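Local coordinates for uncharacterized protein (Parabacteroides distasonis, PDB 4Q34) that probably hydrolyses ester bonds as a putative esterase of the alpha/beta hydrolase family, its natural substrate being unknown, at residues F14-T19 / F164-P169; F51-G56 / D158-L163; Q88-R91 / G97-S100. One frame throughout, in Å; residues are numbered along the deposited sequence.

Contact 1 of 3, residues F14-T19 / F164-P169; sequences FAVGGT and FDKIGP
K166 reaches the ring of F14 with CG anti to its backbone N and a straight chain that bends at its last torsion, chi4 65°, while F14 sets CG between its own N and carbonyl carbon (chi1 54°), which turns the ring toward helix 153-167. The two side chains run past one another in opposite directions, and the methylene end of the lysine lies over one face of the phenyl ring. K166 CE comes to 3.7 Å from F14 CE1, toward the rim of the ring, and makes a CH-pi contact, 3.9 Å from the ring centroid and 18° off its normal. K166 CD touches the same border at 3.8 Å from F14 CE1. The ammonium lies beyond this layer: K166 NZ is 5.1 Å from the centroid of the F14 ring, so any cation-pi attraction is weak, and a glycerol, probably from the crystallisation liquor, makes a weak hydrogen bond with it. V16 adds a looser touch, its CG2 4.4 Å from K166 CD, and its CB meets the F14 ring at the edge. V36 and Y38 of strand 28-41 pack on F14 as well, and Q139 of the second subunit reaches it. The arrangement joins strand 10-16, which pairs antiparallel with strand 28-41 in the central sheet, to the last turn of helix 153-167, which packs on that sheet as helices do in the alpha/beta hydrolase fold.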
ATOM      1  N   PHE A  14       4.627   6.326  -6.689  1.00 15.88           N
ATOM      2  CA  PHE A  14       6.006   6.789  -6.435  1.00 15.92           C
ATOM      3  C   PHE A  14       6.206   7.013  -4.971  1.00 17.74           C
ATOM      4  O   PHE A  14       5.240   7.181  -4.242  1.00 16.88           O
ATOM      5  CB  PHE A  14       6.320   8.085  -7.222  1.00 17.14           C
ATOM      6  CG  PHE A  14       5.336   9.220  -6.998  1.00 16.93           C
ATOM      7  CD1 PHE A  14       5.536  10.156  -5.980  1.00 17.50           C
ATOM      8  CD2 PHE A  14       4.230   9.376  -7.819  1.00 18.44           C
ATOM      9  CE1 PHE A  14       4.687  11.226  -5.791  1.00 18.92           C
ATOM     10  CE2 PHE A  14       3.365  10.440  -7.634  1.00 19.21           C
ATOM     11  CZ  PHE A  14       3.572  11.363  -6.601  1.00 18.66           C
ATOM     12  N   ALA A  15       7.471   7.026  -4.547  1.00 16.33           N
ATOM     13  CA  ALA A  15       7.831   7.482  -3.228  1.00 17.15           C
ATOM     14  C   ALA A  15       8.128   8.978  -3.324  1.00 18.31           C
ATOM     15  O   ALA A  15       8.601   9.456  -4.358  1.00 18.55           O
ATOM     16  CB  ALA A  15       9.071   6.772  -2.713  1.00 16.91           C
ATOM     17  N   VAL A  16       7.843   9.713  -2.251  1.00 16.89           N
ATOM     18  CA  VAL A  16       8.067  11.158  -2.258  1.00 17.98           C
ATOM     19  C   VAL A  16       8.597  11.595  -0.924  1.00 18.00           C
ATOM     20  O   VAL A  16       8.173  11.088   0.120  1.00 17.64           O
ATOM     21  CB  VAL A  16       6.786  11.954  -2.648  1.00 17.67           C
ATOM     22  CG1 VAL A  16       5.688  11.850  -1.582  1.00 15.89           C
ATOM     23  CG2 VAL A  16       7.086  13.411  -3.009  1.00 20.52           C
ATOM     24  N   GLY A  17       9.527  12.556  -0.948  1.00 17.89           N
ATOM     25  CA  GLY A  17      10.147  13.018   0.275  1.00 18.94           C
ATOM     26  C   GLY A  17      11.089  11.987   0.893  1.00 20.24           C
ATOM     27  O   GLY A  17      11.619  11.095   0.220  1.00 20.58           O
ATOM     28  N   GLY A  18      11.267  12.117   2.195  1.00 20.32           N
ATOM     29  CA  GLY A  18      12.168  11.252   2.936  1.00 18.58           C
ATOM     30  C   GLY A  18      13.522  11.835   3.167  1.00 20.84           C
ATOM     31  O   GLY A  18      13.783  12.964   2.780  1.00 19.98           O
ATOM     32  N   THR A  19      14.351  11.053   3.837  1.00 18.84           N
ATOM     33  CA  THR A  19      15.732  11.437   4.117  1.00 18.88           C
ATOM     34  C   THR A  19      16.632  10.282   3.788  1.00 19.06           C
ATOM     35  O   THR A  19      16.180   9.243   3.286  1.00 19.19           O
ATOM     36  CB  THR A  19      15.880  11.897   5.592  1.00 22.18           C
ATOM     37  OG1 THR A  19      17.157  12.569   5.767  1.00 22.52           O
ATOM     38  CG2 THR A  19      15.780  10.706   6.532  1.00 24.26           C
ATOM     39  N   PHE A 164       3.123  18.141  -2.453  1.00 16.97           N
ATOM     40  CA  PHE A 164       2.505  19.338  -2.995  1.00 17.75           C
ATOM     41  C   PHE A 164       3.484  20.139  -3.837  1.00 18.94           C
ATOM     42  O   PHE A 164       3.128  20.690  -4.853  1.00 19.94           O
ATOM     43  CB  PHE A 164       1.902  20.205  -1.899  1.00 17.55           C
ATOM     44  CG  PHE A 164       0.546  19.732  -1.464  1.00 16.40           C
ATOM     45  CD1 PHE A 164      -0.566  19.982  -2.244  1.00 18.24           C
ATOM     46  CD2 PHE A 164       0.392  18.996  -0.323  1.00 16.67           C
ATOM     47  CE1 PHE A 164      -1.819  19.519  -1.885  1.00 18.27           C
ATOM     48  CE2 PHE A 164      -0.865  18.569   0.076  1.00 17.43           C
ATOM     49  CZ  PHE A 164      -1.963  18.814  -0.724  1.00 15.78           C
ATOM     50  N   ASP A 165       4.730  20.198  -3.417  1.00 17.98           N
ATOM     51  CA  ASP A 165       5.721  20.887  -4.245  1.00 20.61           C
ATOM     52  C   ASP A 165       5.898  20.247  -5.607  1.00 20.63           C
ATOM     53  O   ASP A 165       6.124  20.947  -6.619  1.00 21.81           O
ATOM     54  CB  ASP A 165       7.043  20.952  -3.503  1.00 22.60           C
ATOM     55  CG  ASP A 165       7.045  22.009  -2.387  1.00 25.27           C
ATOM     56  OD1 ASP A 165       6.079  22.808  -2.267  1.00 23.66           O
ATOM     57  OD2 ASP A 165       8.049  22.025  -1.641  1.00 24.58           O
ATOM     58  N   LYS A 166       5.829  18.938  -5.648  1.00 17.83           N
ATOM     59  CA  LYS A 166       5.993  18.169  -6.865  1.00 21.02           C
ATOM     60  C   LYS A 166       4.822  18.336  -7.836  1.00 21.98           C
ATOM     61  O   LYS A 166       5.038  18.554  -9.022  1.00 22.71           O
ATOM     62  CB  LYS A 166       6.170  16.690  -6.542  1.00 20.26           C
ATOM     63  CG  LYS A 166       6.337  15.732  -7.711  1.00 22.25           C
ATOM     64  CD  LYS A 166       6.419  14.284  -7.231  1.00 24.10           C
ATOM     65  CE  LYS A 166       6.369  13.305  -8.389  1.00 31.65           C
ATOM     66  NZ  LYS A 166       7.571  13.446  -9.274  1.00 33.08           N
ATOM     67  N   ILE A 167       3.597  18.183  -7.337  1.00 20.48           N
ATOM     68  CA  ILE A 167       2.436  18.102  -8.213  1.00 22.03           C
ATOM     69  C   ILE A 167       1.755  19.417  -8.490  1.00 23.20           C
ATOM     70  O   ILE A 167       0.866  19.489  -9.351  1.00 24.22           O
ATOM     71  CB  ILE A 167       1.402  17.085  -7.708  1.00 20.88           C
ATOM     72  CG1 ILE A 167       0.718  17.531  -6.404  1.00 21.74           C
ATOM     73  CG2 ILE A 167       2.074  15.749  -7.535  1.00 24.55           C
ATOM     74  CD1 ILE A 167      -0.428  16.605  -6.028  1.00 25.94           C
ATOM     75  N   GLY A 168       2.133  20.465  -7.780  1.00 20.94           N
ATOM     76  CA  GLY A 168       1.520  21.767  -7.995  1.00 20.62           C
ATOM     77  C   GLY A 168       0.336  22.035  -7.097  1.00 20.94           C
ATOM     78  O   GLY A 168       0.010  21.223  -6.189  1.00 20.10           O
ATOM     79  N   PRO A 169      -0.261  23.231  -7.255  1.00 21.17           N
ATOM     80  CA  PRO A 169      -1.355  23.646  -6.396  1.00 22.46           C
ATOM     81  C   PRO A 169      -2.450  22.590  -6.350  1.00 24.66           C
ATOM     82  O   PRO A 169      -2.844  22.073  -7.400  1.00 23.42           O
ATOM     83  CB  PRO A 169      -1.833  24.942  -7.051  1.00 25.43           C
ATOM     84  CG  PRO A 169      -0.564  25.526  -7.594  1.00 28.59           C
ATOM     85  CD  PRO A 169       0.178  24.324  -8.143  1.00 23.31           C
TER

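Contact 2 of 3, residues F51-G56 / D158-L163; sequences FAHGVG and DAYAAL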
ATOM      1  N   PHE A  51      -5.122  13.054  -0.384  1.00 16.40           N
ATOM      2  CA  PHE A  51      -5.805  12.498   0.775  1.00 15.45           C
ATOM      3  C   PHE A  51      -4.840  12.000   1.825  1.00 18.04           C
ATOM      4  O   PHE A  51      -3.946  11.203   1.510  1.00 18.76           O
ATOM      5  CB  PHE A  51      -6.732  11.360   0.317  1.00 18.34           C
ATOM      6  CG  PHE A  51      -7.870  11.813  -0.554  1.00 19.63           C
ATOM      7  CD1 PHE A  51      -9.065  12.235  -0.018  1.00 17.15           C
ATOM      8  CD2 PHE A  51      -7.753  11.806  -1.913  1.00 20.75           C
ATOM      9  CE1 PHE A  51     -10.114  12.644  -0.806  1.00 20.95           C
ATOM     10  CE2 PHE A  51      -8.801  12.215  -2.716  1.00 22.32           C
ATOM     11  CZ  PHE A  51      -9.983  12.642  -2.176  1.00 21.00           C
ATOM     12  N   ALA A  52      -5.040  12.435   3.066  1.00 18.21           N
ATOM     13  CA  ALA A  52      -4.190  12.043   4.203  1.00 16.36           C
ATOM     14  C   ALA A  52      -4.970  11.363   5.340  1.00 17.59           C
ATOM     15  O   ALA A  52      -5.847  11.968   5.976  1.00 20.42           O
ATOM     16  CB  ALA A  52      -3.504  13.270   4.785  1.00 17.37           C
ATOM     17  N   HIS A  53      -4.592  10.149   5.640  1.00 16.07           N
ATOM     18  CA  HIS A  53      -5.191   9.331   6.698  1.00 16.61           C
ATOM     19  C   HIS A  53      -4.716   9.755   8.095  1.00 17.45           C
ATOM     20  O   HIS A  53      -3.793  10.588   8.247  1.00 19.04           O
ATOM     21  CB  HIS A  53      -4.793   7.878   6.444  1.00 15.93           C
ATOM     22  CG  HIS A  53      -3.317   7.659   6.494  1.00 15.22           C
ATOM     23  ND1 HIS A  53      -2.635   7.567   7.681  1.00 15.66           N
ATOM     24  CD2 HIS A  53      -2.375   7.612   5.520  1.00 15.34           C
ATOM     25  CE1 HIS A  53      -1.349   7.412   7.440  1.00 14.74           C
ATOM     26  NE2 HIS A  53      -1.165   7.439   6.137  1.00 15.19           N
ATOM     27  N   GLY A  54      -5.306   9.144   9.113  1.00 17.33           N
ATOM     28  CA  GLY A  54      -4.938   9.354  10.490  1.00 17.54           C
ATOM     29  C   GLY A  54      -4.198   8.180  11.115  1.00 18.96           C
ATOM     30  O   GLY A  54      -3.590   7.355  10.421  1.00 17.40           O
ATOM     31  N   VAL A  55      -4.231   8.106  12.440  1.00 17.83           N
ATOM     32  CA  VAL A  55      -3.370   7.172  13.141  1.00 17.09           C
ATOM     33  C   VAL A  55      -3.878   5.737  12.949  1.00 18.41           C
ATOM     34  O   VAL A  55      -5.109   5.499  12.863  1.00 18.19           O
ATOM     35  CB  VAL A  55      -3.283   7.485  14.636  1.00 20.90           C
ATOM     36  CG1 VAL A  55      -4.597   7.151  15.338  1.00 21.29           C
ATOM     37  CG2 VAL A  55      -2.138   6.733  15.297  1.00 25.69           C
ATOM     38  N   GLY A  56      -2.962   4.796  12.861  1.00 18.15           N
ATOM     39  CA  GLY A  56      -3.287   3.368  12.726  1.00 19.27           C
ATOM     40  C   GLY A  56      -3.879   2.945  11.388  1.00 18.31           C
ATOM     41  O   GLY A  56      -4.213   1.783  11.234  1.00 19.39           O
ATOM     42  N   ASP A 158       6.597  16.982   6.375  1.00 17.85           N
ATOM     43  CA  ASP A 158       7.618  17.183   5.365  1.00 17.57           C
ATOM     44  C   ASP A 158       7.351  16.403   4.069  1.00 16.52           C
ATOM     45  O   ASP A 158       7.633  16.880   2.982  1.00 17.60           O
ATOM     46  CB  ASP A 158       9.023  16.792   5.871  1.00 18.85           C
ATOM     47  CG  ASP A 158       9.679  17.857   6.751  1.00 21.09           C
ATOM     48  OD1 ASP A 158       9.222  18.992   6.848  1.00 22.76           O
ATOM     49  OD2 ASP A 158      10.705  17.505   7.367  1.00 23.53           O
ATOM     50  N   ALA A 159       6.891  15.183   4.190  1.00 16.54           N
ATOM     51  CA  ALA A 159       6.669  14.366   3.003  1.00 16.25           C
ATOM     52  C   ALA A 159       5.466  14.902   2.239  1.00 16.39           C
ATOM     53  O   ALA A 159       5.477  14.968   1.020  1.00 16.39           O
ATOM     54  CB  ALA A 159       6.514  12.928   3.362  1.00 16.25           C
ATOM     55  N   TYR A 160       4.417  15.325   2.935  1.00 15.63           N
ATOM     56  CA  TYR A 160       3.281  15.890   2.213  1.00 16.45           C
ATOM     57  C   TYR A 160       3.634  17.231   1.546  1.00 15.36           C
ATOM     58  O   TYR A 160       3.169  17.487   0.429  1.00 16.72           O
ATOM     59  CB  TYR A 160       2.058  16.050   3.090  1.00 15.43           C
ATOM     60  CG  TYR A 160       1.316  14.782   3.347  1.00 15.62           C
ATOM     61  CD1 TYR A 160       0.378  14.297   2.416  1.00 17.12           C
ATOM     62  CD2 TYR A 160       1.451  14.075   4.571  1.00 15.36           C
ATOM     63  CE1 TYR A 160      -0.349  13.144   2.643  1.00 16.15           C
ATOM     64  CE2 TYR A 160       0.713  12.907   4.812  1.00 17.39           C
ATOM     65  CZ  TYR A 160      -0.211  12.461   3.850  1.00 16.49           C
ATOM     66  OH  TYR A 160      -0.950  11.302   4.061  1.00 17.64           O
ATOM     67  N   ALA A 161       4.498  18.035   2.175  1.00 16.32           N
ATOM     68  CA  ALA A 161       4.977  19.258   1.520  1.00 17.44           C
ATOM     69  C   ALA A 161       5.747  18.942   0.234  1.00 17.25           C
ATOM     70  O   ALA A 161       5.567  19.641  -0.782  1.00 16.29           O
ATOM     71  CB  ALA A 161       5.819  20.075   2.447  1.00 19.18           C
ATOM     72  N   ALA A 162       6.571  17.900   0.271  1.00 17.46           N
ATOM     73  CA  ALA A 162       7.350  17.462  -0.896  1.00 19.13           C
ATOM     74  C   ALA A 162       6.391  17.020  -2.009  1.00 19.51           C
ATOM     75  O   ALA A 162       6.611  17.321  -3.183  1.00 19.15           O
ATOM     76  CB  ALA A 162       8.310  16.341  -0.527  1.00 20.01           C
ATOM     77  N   LEU A 163       5.282  16.410  -1.624  1.00 16.46           N
ATOM     78  CA  LEU A 163       4.294  15.995  -2.607  1.00 16.81           C
ATOM     79  C   LEU A 163       3.599  17.182  -3.261  1.00 17.69           C
ATOM     80  O   LEU A 163       3.478  17.223  -4.482  1.00 18.91           O
ATOM     81  CB  LEU A 163       3.231  15.121  -1.947  1.00 16.42           C
ATOM     82  CG  LEU A 163       2.072  14.674  -2.841  1.00 17.70           C
ATOM     83  CD1 LEU A 163       2.580  13.993  -4.115  1.00 18.89           C
ATOM     84  CD2 LEU A 163       1.135  13.762  -2.012  1.00 17.74           C
TER
HETATM   85  O   HOH W   1      -1.485  11.044   6.727  1.00 17.71           O
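Y160 and A52 account for most of this buried contact, with H53 at its border. The phenol of Y160 comes end-on to strand 49-52: its OH lies 3.3 Å from A52 CB, and its CZ is 3.5 Å from the same methyl. With CG anti to the carbonyl carbon (chi1 -77°), the ring leaves helix 153-167 toward the C-terminal end of the strand. F51 O sits near the plane of the ring at its edge, too far from the hydroxyl to bond. In this alpha/beta hydrolase fold the strand lies in the parallel part of the central sheet, between strands 83-87 and 170-175, and V86 and F172 of those neighbours also touch Y160. Where the strand gives way to loop, one water links the two sides, 2.7 Å from Y160 OH and hydrogen-bonded to H53 O at 2.8 Å; the same water sits over the centre of one face of the imidazole. A phenylalanine in place of Y160 would probably leave this water without its hydroxyl partner and lose the contact of the oxygen with A52 CB. The rotation of the H53 ring is set by its bonds: ND1 gives a nearly straight one, 2.9 Å and 167°, to a lone pair of G54 O, while NE2 accepts from Q88 N.

Contact 3 of 3, residues Q88-R91 / G97-S100; sequences QPRR and GTES
R90 and E99 meet face-on rather than in the usual side-by-side pairing. E99 OE1 stands 2.9 Å above the guanidinium plane, over its centre, 3.0 Å from R90 CZ and equally 3.0 Å from R90 NH1. No N-H points at this oxygen, so the salt bridge rests on charge alone. The side chains cross at about a right angle, and the carboxylate is turned 32° from the guanidinium plane. Nearer the backbone, R90 CG packs on G97 CA at 4.1 Å; a beta carbon on G97 would be tight against that methylene. T98 OG1 approaches the guanidinium obliquely, 3.7 Å from R90 NH2, without bonding to it. In the next shell, R90 NH1 gives a hydrogen bond to T150 O and NH2 forms a salt bridge with D32, whose OD2 also bonds T98 OG1. E99 OE2 is in turn bonded to T150 OG1, so T150 probably helps to position both members of the pair. Behind them, residues Q88 to R91 form a type II beta turn, with R90 at its third position in a positive-phi conformation (71°) and V155 of helix 153-167 against its side chain. With two carboxylates close to one buried guanidinium, the charge of R90 is probably well compensated, and E99 is likely to be stabilised in its ionised form without a direct hydrogen bond from the arginine.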
ATOM      1  N   GLN A  88       1.568   7.776   4.571  1.00 16.14           N
ATOM      2  CA  GLN A  88       2.495   8.714   5.121  1.00 14.67           C
ATOM      3  C   GLN A  88       3.728   7.963   5.577  1.00 13.42           C
ATOM      4  O   GLN A  88       3.696   6.748   5.704  1.00 14.42           O
ATOM      5  CB  GLN A  88       1.849   9.513   6.267  1.00 15.65           C
ATOM      6  CG  GLN A  88       1.882   8.799   7.610  1.00 16.39           C
ATOM      7  CD  GLN A  88       1.068   9.420   8.714  1.00 17.12           C
ATOM      8  OE1 GLN A  88       0.445  10.487   8.579  1.00 19.20           O
ATOM      9  NE2 GLN A  88       1.076   8.726   9.871  1.00 19.31           N
ATOM     10  N   PRO A  89       4.849   8.686   5.771  1.00 14.86           N
ATOM     11  CA  PRO A  89       6.090   8.084   6.317  1.00 15.98           C
ATOM     12  C   PRO A  89       5.809   7.126   7.466  1.00 16.99           C
ATOM     13  O   PRO A  89       5.020   7.427   8.363  1.00 16.87           O
ATOM     14  CB  PRO A  89       6.868   9.302   6.795  1.00 15.91           C
ATOM     15  CG  PRO A  89       6.452  10.371   5.856  1.00 16.38           C
ATOM     16  CD  PRO A  89       4.949  10.145   5.796  1.00 15.42           C
ATOM     17  N   ARG A  90       6.510   5.996   7.426  1.00 15.51           N
ATOM     18  CA  ARG A  90       6.486   4.954   8.468  1.00 17.54           C
ATOM     19  C   ARG A  90       5.189   4.157   8.551  1.00 17.92           C
ATOM     20  O   ARG A  90       4.965   3.486   9.529  1.00 20.11           O
ATOM     21  CB  ARG A  90       6.815   5.552   9.840  1.00 18.04           C
ATOM     22  CG  ARG A  90       8.086   6.368   9.816  1.00 19.18           C
ATOM     23  CD  ARG A  90       8.310   7.169  11.100  1.00 18.86           C
ATOM     24  NE  ARG A  90       9.580   7.886  11.007  1.00 18.89           N
ATOM     25  CZ  ARG A  90      10.013   8.807  11.876  1.00 22.03           C
ATOM     26  NH1 ARG A  90       9.272   9.147  12.937  1.00 21.18           N
ATOM     27  NH2 ARG A  90      11.214   9.371  11.696  1.00 20.12           N
ATOM     28  N   ARG A  91       4.343   4.256   7.531  1.00 15.86           N
ATOM     29  CA  ARG A  91       3.037   3.617   7.529  1.00 16.17           C
ATOM     30  C   ARG A  91       2.817   2.781   6.258  1.00 16.06           C
ATOM     31  O   ARG A  91       2.995   3.263   5.107  1.00 15.30           O
ATOM     32  CB  ARG A  91       1.951   4.665   7.649  1.00 16.47           C
ATOM     33  CG  ARG A  91       0.591   4.116   8.019  1.00 15.95           C
ATOM     34  CD  ARG A  91       0.499   3.611   9.463  1.00 15.81           C
ATOM     35  NE  ARG A  91       0.717   4.636  10.484  1.00 17.45           N
ATOM     36  CZ  ARG A  91      -0.133   5.610  10.830  1.00 16.47           C
ATOM     37  NH1 ARG A  91      -1.307   5.807  10.200  1.00 17.19           N
ATOM     38  NH2 ARG A  91       0.218   6.449  11.799  1.00 17.52           N
ATOM     39  N   GLY A  97      10.982   3.136   7.497  1.00 19.32           N
ATOM     40  CA  GLY A  97      11.344   4.282   8.342  1.00 20.19           C
ATOM     41  C   GLY A  97      12.812   4.242   8.677  1.00 20.91           C
ATOM     42  O   GLY A  97      13.491   3.274   8.379  1.00 24.09           O
ATOM     43  N   THR A  98      13.291   5.305   9.327  1.00 20.26           N
ATOM     44  CA  THR A  98      14.685   5.459   9.683  1.00 19.85           C
ATOM     45  C   THR A  98      14.980   5.029  11.122  1.00 19.94           C
ATOM     46  O   THR A  98      16.148   5.083  11.555  1.00 22.30           O
ATOM     47  CB  THR A  98      15.104   6.924   9.510  1.00 20.99           C
ATOM     48  OG1 THR A  98      14.251   7.741  10.327  1.00 21.35           O
ATOM     49  CG2 THR A  98      15.001   7.326   8.000  1.00 20.64           C
ATOM     50  N   GLU A  99      13.954   4.645  11.871  1.00 19.48           N
ATOM     51  CA  GLU A  99      14.146   4.308  13.292  1.00 22.55           C
ATOM     52  C   GLU A  99      14.068   2.802  13.566  1.00 25.40           C
ATOM     53  O   GLU A  99      13.386   2.036  12.842  1.00 24.70           O
ATOM     54  CB  GLU A  99      13.042   4.941  14.126  1.00 22.67           C
ATOM     55  CG  GLU A  99      12.986   6.431  14.062  1.00 23.93           C
ATOM     56  CD  GLU A  99      11.657   6.952  14.521  1.00 25.08           C
ATOM     57  OE1 GLU A  99      10.654   6.610  13.869  1.00 21.10           O
ATOM     58  OE2 GLU A  99      11.621   7.737  15.491  1.00 22.87           O
ATOM     59  N   SER A 100      14.742   2.382  14.633  1.00 24.31           N
ATOM     60  CA  SER A 100      14.575   1.042  15.154  0.50 24.53           C
ATOM     61  C   SER A 100      13.282   1.081  15.956  1.00 24.12           C
ATOM     62  O   SER A 100      13.024   2.062  16.639  1.00 25.47           O
ATOM     63  CB  SER A 100      15.762   0.669  16.048  0.50 25.91           C
ATOM     64  OG  SER A 100      16.932   0.456  15.271  0.50 26.02           O
TER

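Following the chain from the N terminus, strand 10-16 is the first part to enter a contact, and contact 1 closes the longest loop, returning 145 residues later to the end of helix 153-167. Contact 2 lies within that span, joining strand 49-52 and its following loop to the preceding turns of the same helix. Contact 3 is a short closure inside contact 2, between strands 83-87 and 101-103; none of the three cross. L163 connects the first two by packing on F14, with its CD1 3.8 Å from F14 CZ. R91 NH1 probably bonds G54 O at 2.8 Å, tying contacts 2 and 3, while T19 meets T98 between contacts 1 and 3. Contacts 1 and 3 also reach the second subunit.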